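Local coordinates for negative regulator of ofd1 (Schizosaccharomyces pombe, PDB 3QTM), which directly inhibits Ofd1, probably thereby stabilising the hypoxic transcription factor fragment Sre1N, and is required for correct translation termination, at residues S20-L25 with K67-A72; E27-K32 with D39-L44. All blocks are in the same frame, centred on the assembly; numbering follows the deposited sequence.

Contact 1 of 2, residues S20-L25 with K67-A72; sequences SQLWGL and KDFHAA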
loop_
_atom_site.group_PDB
_atom_site.type_symbol
_atom_site.label_atom_id
_atom_site.label_comp_id
_atom_site.label_asym_id
_atom_site.label_seq_id
_atom_site.Cartn_x
_atom_site.Cartn_y
_atom_site.Cartn_z
ATOM N N SER A 20 23.078 0.807 11.690
ATOM C CA SER A 20 22.497 -0.508 11.571
ATOM C C SER A 20 21.711 -0.866 12.846
ATOM O O SER A 20 20.654 -1.494 12.777
ATOM C CB SER A 20 23.592 -1.536 11.304
ATOM O OG SER A 20 23.041 -2.828 11.257
ATOM N N GLN A 21 22.218 -0.464 14.009
ATOM C CA GLN A 21 21.492 -0.746 15.246
ATOM C C GLN A 21 20.233 0.126 15.333
ATOM O O GLN A 21 19.200 -0.290 15.859
ATOM C CB GLN A 21 22.391 -0.557 16.472
ATOM C CG GLN A 21 23.509 -1.610 16.589
ATOM C CD GLN A 21 22.999 -3.052 16.414
ATOM O OE1 GLN A 21 21.971 -3.444 16.976
ATOM N NE2 GLN A 21 23.726 -3.840 15.626
ATOM N N LEU A 22 20.321 1.325 14.770
ATOM C CA LEU A 22 19.186 2.228 14.726
ATOM C C LEU A 22 18.033 1.587 13.951
ATOM O O LEU A 22 16.881 1.575 14.419
ATOM C CB LEU A 22 19.613 3.566 14.113
ATOM C CG LEU A 22 18.676 4.763 14.185
ATOM C CD1 LEU A 22 18.458 5.188 15.643
ATOM C CD2 LEU A 22 19.259 5.902 13.337
ATOM N N TRP A 23 18.346 1.022 12.786
ATOM C CA TRP A 23 17.349 0.310 11.995
ATOM C C TRP A 23 16.791 -0.888 12.748
ATOM O O TRP A 23 15.603 -1.206 12.634
ATOM C CB TRP A 23 17.921 -0.126 10.640
ATOM C CG TRP A 23 17.729 0.923 9.596
ATOM C CD1 TRP A 23 18.657 1.817 9.149
ATOM C CD2 TRP A 23 16.502 1.232 8.908
ATOM N NE1 TRP A 23 18.092 2.653 8.208
ATOM C CE2 TRP A 23 16.773 2.312 8.040
ATOM C CE3 TRP A 23 15.211 0.687 8.930
ATOM C CZ2 TRP A 23 15.801 2.860 7.202
ATOM C CZ3 TRP A 23 14.244 1.233 8.094
ATOM C CH2 TRP A 23 14.546 2.312 7.243
ATOM N N GLY A 24 17.655 -1.547 13.516
ATOM C CA GLY A 24 17.266 -2.716 14.281
ATOM C C GLY A 24 16.168 -2.406 15.291
ATOM O O GLY A 24 15.223 -3.171 15.427
ATOM N N LEU A 25 16.306 -1.280 15.986
ATOM C CA LEU A 25 15.290 -0.798 16.925
ATOM C C LEU A 25 13.961 -0.535 16.231
ATOM O O LEU A 25 12.902 -0.944 16.727
ATOM C CB LEU A 25 15.759 0.479 17.618
ATOM C CG LEU A 25 16.876 0.308 18.653
ATOM C CD1 LEU A 25 17.404 1.666 19.121
ATOM C CD2 LEU A 25 16.385 -0.542 19.851
ATOM N N LYS A 67 22.082 8.748 3.934
ATOM C CA LYS A 67 20.652 8.783 3.700
ATOM C C LYS A 67 19.909 7.772 4.588
ATOM O O LYS A 67 18.806 8.060 5.048
ATOM C CB LYS A 67 20.352 8.510 2.235
ATOM C CG LYS A 67 20.876 9.579 1.265
ATOM C CD LYS A 67 20.220 9.417 -0.106
ATOM C CE LYS A 67 20.695 10.476 -1.093
ATOM N NZ LYS A 67 22.136 10.304 -1.389
ATOM N N ASP A 68 20.507 6.599 4.810
ATOM C CA ASP A 68 19.887 5.556 5.635
ATOM C C ASP A 68 19.671 5.993 7.076
ATOM O O ASP A 68 18.749 5.527 7.727
ATOM C CB ASP A 68 20.722 4.268 5.631
ATOM C CG ASP A 68 20.569 3.476 4.346
ATOM O OD1 ASP A 68 19.696 3.839 3.520
ATOM O OD2 ASP A 68 21.317 2.485 4.168
ATOM N N PHE A 69 20.535 6.865 7.587
ATOM C CA PHE A 69 20.303 7.429 8.913
ATOM C C PHE A 69 19.015 8.260 8.934
ATOM O O PHE A 69 18.157 8.078 9.805
ATOM C CB PHE A 69 21.483 8.281 9.394
ATOM C CG PHE A 69 21.136 9.165 10.589
ATOM C CD1 PHE A 69 21.176 8.665 11.875
ATOM C CD2 PHE A 69 20.752 10.481 10.410
ATOM C CE1 PHE A 69 20.841 9.458 12.964
ATOM C CE2 PHE A 69 20.416 11.289 11.499
ATOM C CZ PHE A 69 20.453 10.775 12.773
ATOM N N HIS A 70 18.871 9.172 7.979
ATOM C CA HIS A 70 17.688 10.040 7.976
ATOM C C HIS A 70 16.418 9.239 7.663
ATOM O O HIS A 70 15.336 9.586 8.135
ATOM C CB HIS A 70 17.843 11.198 6.986
ATOM C CG HIS A 70 19.069 12.021 7.213
ATOM N ND1 HIS A 70 19.125 13.029 8.152
ATOM C CD2 HIS A 70 20.289 11.984 6.624
ATOM C CE1 HIS A 70 20.330 13.568 8.140
ATOM N NE2 HIS A 70 21.051 12.959 7.216
ATOM N N ALA A 71 16.562 8.172 6.869
ATOM C CA ALA A 71 15.444 7.291 6.554
ATOM C C ALA A 71 14.915 6.601 7.806
ATOM O O ALA A 71 13.711 6.525 7.996
ATOM C CB ALA A 71 15.849 6.261 5.510
ATOM N N ALA A 72 15.814 6.084 8.654
ATOM C CA ALA A 72 15.389 5.408 9.878
ATOM C C ALA A 72 14.735 6.394 10.839
ATOM O O ALA A 72 13.737 6.089 11.480
ATOM C CB ALA A 72 16.563 4.731 10.556
#

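Contact 2 of 2, residues E27-K32 with D39-L44; sequences EMSREK and DASVSL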
loop_
_atom_site.group_PDB
_atom_site.type_symbol
_atom_site.label_atom_id
_atom_site.label_comp_id
_atom_site.label_asym_id
_atom_site.label_seq_id
_atom_site.Cartn_x
_atom_site.Cartn_y
_atom_site.Cartn_z
ATOM N N GLU A 27 12.952 -1.840 13.383
ATOM C CA GLU A 27 12.447 -3.104 12.855
ATOM C C GLU A 27 11.731 -3.890 13.943
ATOM O O GLU A 27 10.654 -4.436 13.730
ATOM C CB GLU A 27 13.588 -3.922 12.246
ATOM C CG GLU A 27 14.072 -3.357 10.894
ATOM C CD GLU A 27 15.519 -3.723 10.569
ATOM O OE1 GLU A 27 16.129 -4.478 11.348
ATOM O OE2 GLU A 27 16.043 -3.257 9.531
HETATM N N MSE A 28 12.341 -3.925 15.114
HETATM C CA MSE A 28 11.733 -4.545 16.275
HETATM C C MSE A 28 10.402 -3.902 16.635
HETATM O O MSE A 28 9.462 -4.591 17.027
HETATM C CB MSE A 28 12.672 -4.427 17.467
HETATM C CG MSE A 28 13.543 -5.622 17.683
HETATM SE SE MSE A 28 14.218 -5.570 19.519
HETATM C CE MSE A 28 15.790 -4.479 19.168
ATOM N N SER A 29 10.327 -2.576 16.539
ATOM C CA SER A 29 9.061 -1.891 16.812
ATOM C C SER A 29 7.975 -2.408 15.863
ATOM O O SER A 29 6.820 -2.533 16.250
ATOM C CB SER A 29 9.208 -0.370 16.713
ATOM O OG SER A 29 9.025 0.067 15.379
ATOM N N ARG A 30 8.352 -2.733 14.629
ATOM C CA ARG A 30 7.380 -3.246 13.664
ATOM C C ARG A 30 6.970 -4.696 13.974
ATOM O O ARG A 30 5.828 -5.078 13.730
ATOM C CB ARG A 30 7.888 -3.116 12.215
ATOM C CG ARG A 30 8.374 -1.706 11.824
ATOM C CD ARG A 30 7.360 -0.619 12.195
ATOM N NE ARG A 30 6.206 -0.600 11.289
ATOM C CZ ARG A 30 5.169 0.228 11.415
ATOM N NH1 ARG A 30 5.124 1.114 12.420
ATOM N NH2 ARG A 30 4.175 0.177 10.535
ATOM N N GLU A 31 7.896 -5.498 14.507
ATOM C CA GLU A 31 7.572 -6.863 14.940
ATOM C C GLU A 31 6.599 -6.841 16.116
ATOM O O GLU A 31 5.657 -7.635 16.173
ATOM C CB GLU A 31 8.843 -7.622 15.348
ATOM C CG GLU A 31 9.825 -7.849 14.210
ATOM C CD GLU A 31 11.207 -8.276 14.697
ATOM O OE1 GLU A 31 11.367 -8.545 15.916
ATOM O OE2 GLU A 31 12.135 -8.334 13.857
ATOM N N LYS A 32 6.846 -5.938 17.060
ATOM C CA LYS A 32 5.946 -5.747 18.194
ATOM C C LYS A 32 4.553 -5.301 17.743
ATOM O O LYS A 32 3.535 -5.783 18.255
ATOM C CB LYS A 32 6.521 -4.728 19.174
ATOM C CG LYS A 32 7.735 -5.234 19.948
ATOM C CD LYS A 32 7.359 -6.393 20.852
ATOM C CE LYS A 32 8.598 -7.110 21.361
ATOM N NZ LYS A 32 8.259 -8.131 22.379
ATOM N N ASP A 39 2.148 -0.902 22.983
ATOM C CA ASP A 39 2.922 -0.135 23.945
ATOM C C ASP A 39 4.409 -0.430 23.833
ATOM O O ASP A 39 5.230 0.476 23.958
ATOM C CB ASP A 39 2.419 -0.332 25.372
ATOM C CG ASP A 39 1.532 0.809 25.820
ATOM O OD1 ASP A 39 0.350 0.543 26.141
ATOM O OD2 ASP A 39 2.012 1.976 25.823
ATOM N N ALA A 40 4.751 -1.691 23.595
ATOM C CA ALA A 40 6.141 -2.058 23.345
ATOM C C ALA A 40 6.644 -1.364 22.078
ATOM O O ALA A 40 7.748 -0.830 22.060
ATOM C CB ALA A 40 6.281 -3.558 23.200
ATOM N N SER A 41 5.828 -1.384 21.025
ATOM C CA SER A 41 6.206 -0.758 19.760
ATOM C C SER A 41 6.517 0.713 19.990
ATOM O O SER A 41 7.527 1.229 19.505
ATOM C CB SER A 41 5.102 -0.931 18.700
ATOM O OG SER A 41 5.545 -0.503 17.407
ATOM N N VAL A 42 5.664 1.370 20.771
ATOM C CA VAL A 42 5.805 2.786 21.047
ATOM C C VAL A 42 7.119 3.065 21.778
ATOM O O VAL A 42 7.833 4.002 21.441
ATOM C CB VAL A 42 4.609 3.328 21.852
ATOM C CG1 VAL A 42 4.953 4.669 22.494
ATOM C CG2 VAL A 42 3.369 3.441 20.961
ATOM N N SER A 43 7.434 2.247 22.776
ATOM C CA SER A 43 8.731 2.337 23.466
ATOM C C SER A 43 9.895 2.232 22.493
ATOM O O SER A 43 10.838 3.023 22.544
ATOM C CB SER A 43 8.868 1.232 24.520
ATOM O OG SER A 43 7.892 1.373 25.539
ATOM N N LEU A 44 9.836 1.253 21.599
ATOM C CA LEU A 44 10.923 1.071 20.633
ATOM C C LEU A 44 11.062 2.246 19.658
ATOM O O LEU A 44 12.173 2.607 19.267
ATOM C CB LEU A 44 10.757 -0.245 19.872
ATOM C CG LEU A 44 10.908 -1.479 20.779
ATOM C CD1 LEU A 44 10.435 -2.777 20.120
ATOM C CD2 LEU A 44 12.349 -1.611 21.232
HETATM O O HOH W 1 6.330 0.978 15.086
#

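Contact 1 of 2, residues S20-L25 with K67-A72
The indole of Trp23 lies over the methyl group of Ala72, whose CB sits 3.6 Å from the centroid of the Trp23 five-membered ring, a CH-pi contact made over the face. At the edge of the indole, near its plane, Ala71 CB packs against Trp23 CZ2 on the benzo ring at 3.8 Å. The pyrrole nitrogen meets the backbone: Trp23 NE1 donates to Asp68 O over 3.0 Å. This bond is bent, with an N-H...O angle of 140°, and the donor stands above the carbonyl plane. On the other face of that plane the carbonyl takes its regular helical bond from Ala72 N, so Asp68 O is held by two donors at once.

Leu22 makes the other apolar part of the contact. With CG anti to the backbone N (chi1 -169°), the branch reaches toward helix 67-82, where CD2 of Leu22 touches CD1 of Phe69 at 3.7 Å in an oblique approach and also borders the Ala72 methyl. Helix 38-58 covers this side, Thr48 and Glu51 touching Leu22 and Leu56 touching Phe69, while Arg120 of helix 119-142 makes a cation-pi contact with Trp23. Without the indole, for instance with an alanine here, Asp68 O would probably keep its helical bond but lose its second donor, and a gap would be likely to open beside the methyls of Ala71 and Ala72.

The two segments run nearly parallel, 22° apart with axes 9.6 Å from each other, consistent with the helical-repeat (tetratricopeptide-clan) character of the family. The chemistry is mainly apolar, yet the indole N-H, on a buried side chain, is satisfied by a main-chain acceptor, which ties the ring's position directly to the backbone of helix 67-82.

Contact 2 of 2, residues E27-K32 with D39-L44
Ser41 reaches across to the backbone of the neighbouring helix, its OG donating to Ser29 O at 2.7 Å from above the carbonyl plane. Its hydroxyl is swung anti to its own backbone nitrogen (chi1 -171°), which directs it to this acceptor. Small residues let the helices come close here: the CA atoms of Ser29 and Ser41 are 4.3 Å apart, and CB of Ser29 packs against CB of Leu44 at 3.5 Å. On the outer flank Leu44 and Lys32 cross at about a right angle, CG of Lys32 lying 3.7 Å from CD1 of Leu44. The lysine chain bends at chi2 (-65°), and its CD then rests on the Ala40 methyl before the chain carries its amino group off from residues 39-44. CB of selenomethionine Met28 adds a further apolar touch to the same leucine methyl.

A water forms the next shell. It donates to Ser29 OG and to Ser41 OG and accepts from Arg30 NH1, each over 2.9 Å, bridging the two hydroxyls and the guanidinium group. Ser29 OG is also hydrogen-bonded to Tyr26 O, one turn back in its own helix. Farther out, salt bridges from Arg30 to Glu82 and Asp183 hold the guanidinium in place, which probably helps to fix the water.

The segments run close to antiparallel, at 170°, with axes only 7.9 Å apart and a short connection between their helices, brought close by the facing serines Ser29 and Ser41. Such antiparallel helical hairpins are typical of tetratricopeptide-clan folds, to which this family belongs.

Overall arrangement
From the N terminus the chain first runs through helix 15-34, which supplies one segment to each contact: 20-25 to contact 1 and, starting two residues further on, 27-32 to contact 2. Contact 2 closes first, as a short hairpin onto helix 38-58. The chain then follows that helix and a loop to helix 67-82, whose first residues return to 20-25 and close the longer loop of contact 1. Contact 2 is therefore nested inside contact 1, their centres 14 Å apart, and the two meet where Leu25 O packs against Leu44 CB. Together they tie three consecutive helices into one bundle at the N-terminal end of the elongated all-helical molecule.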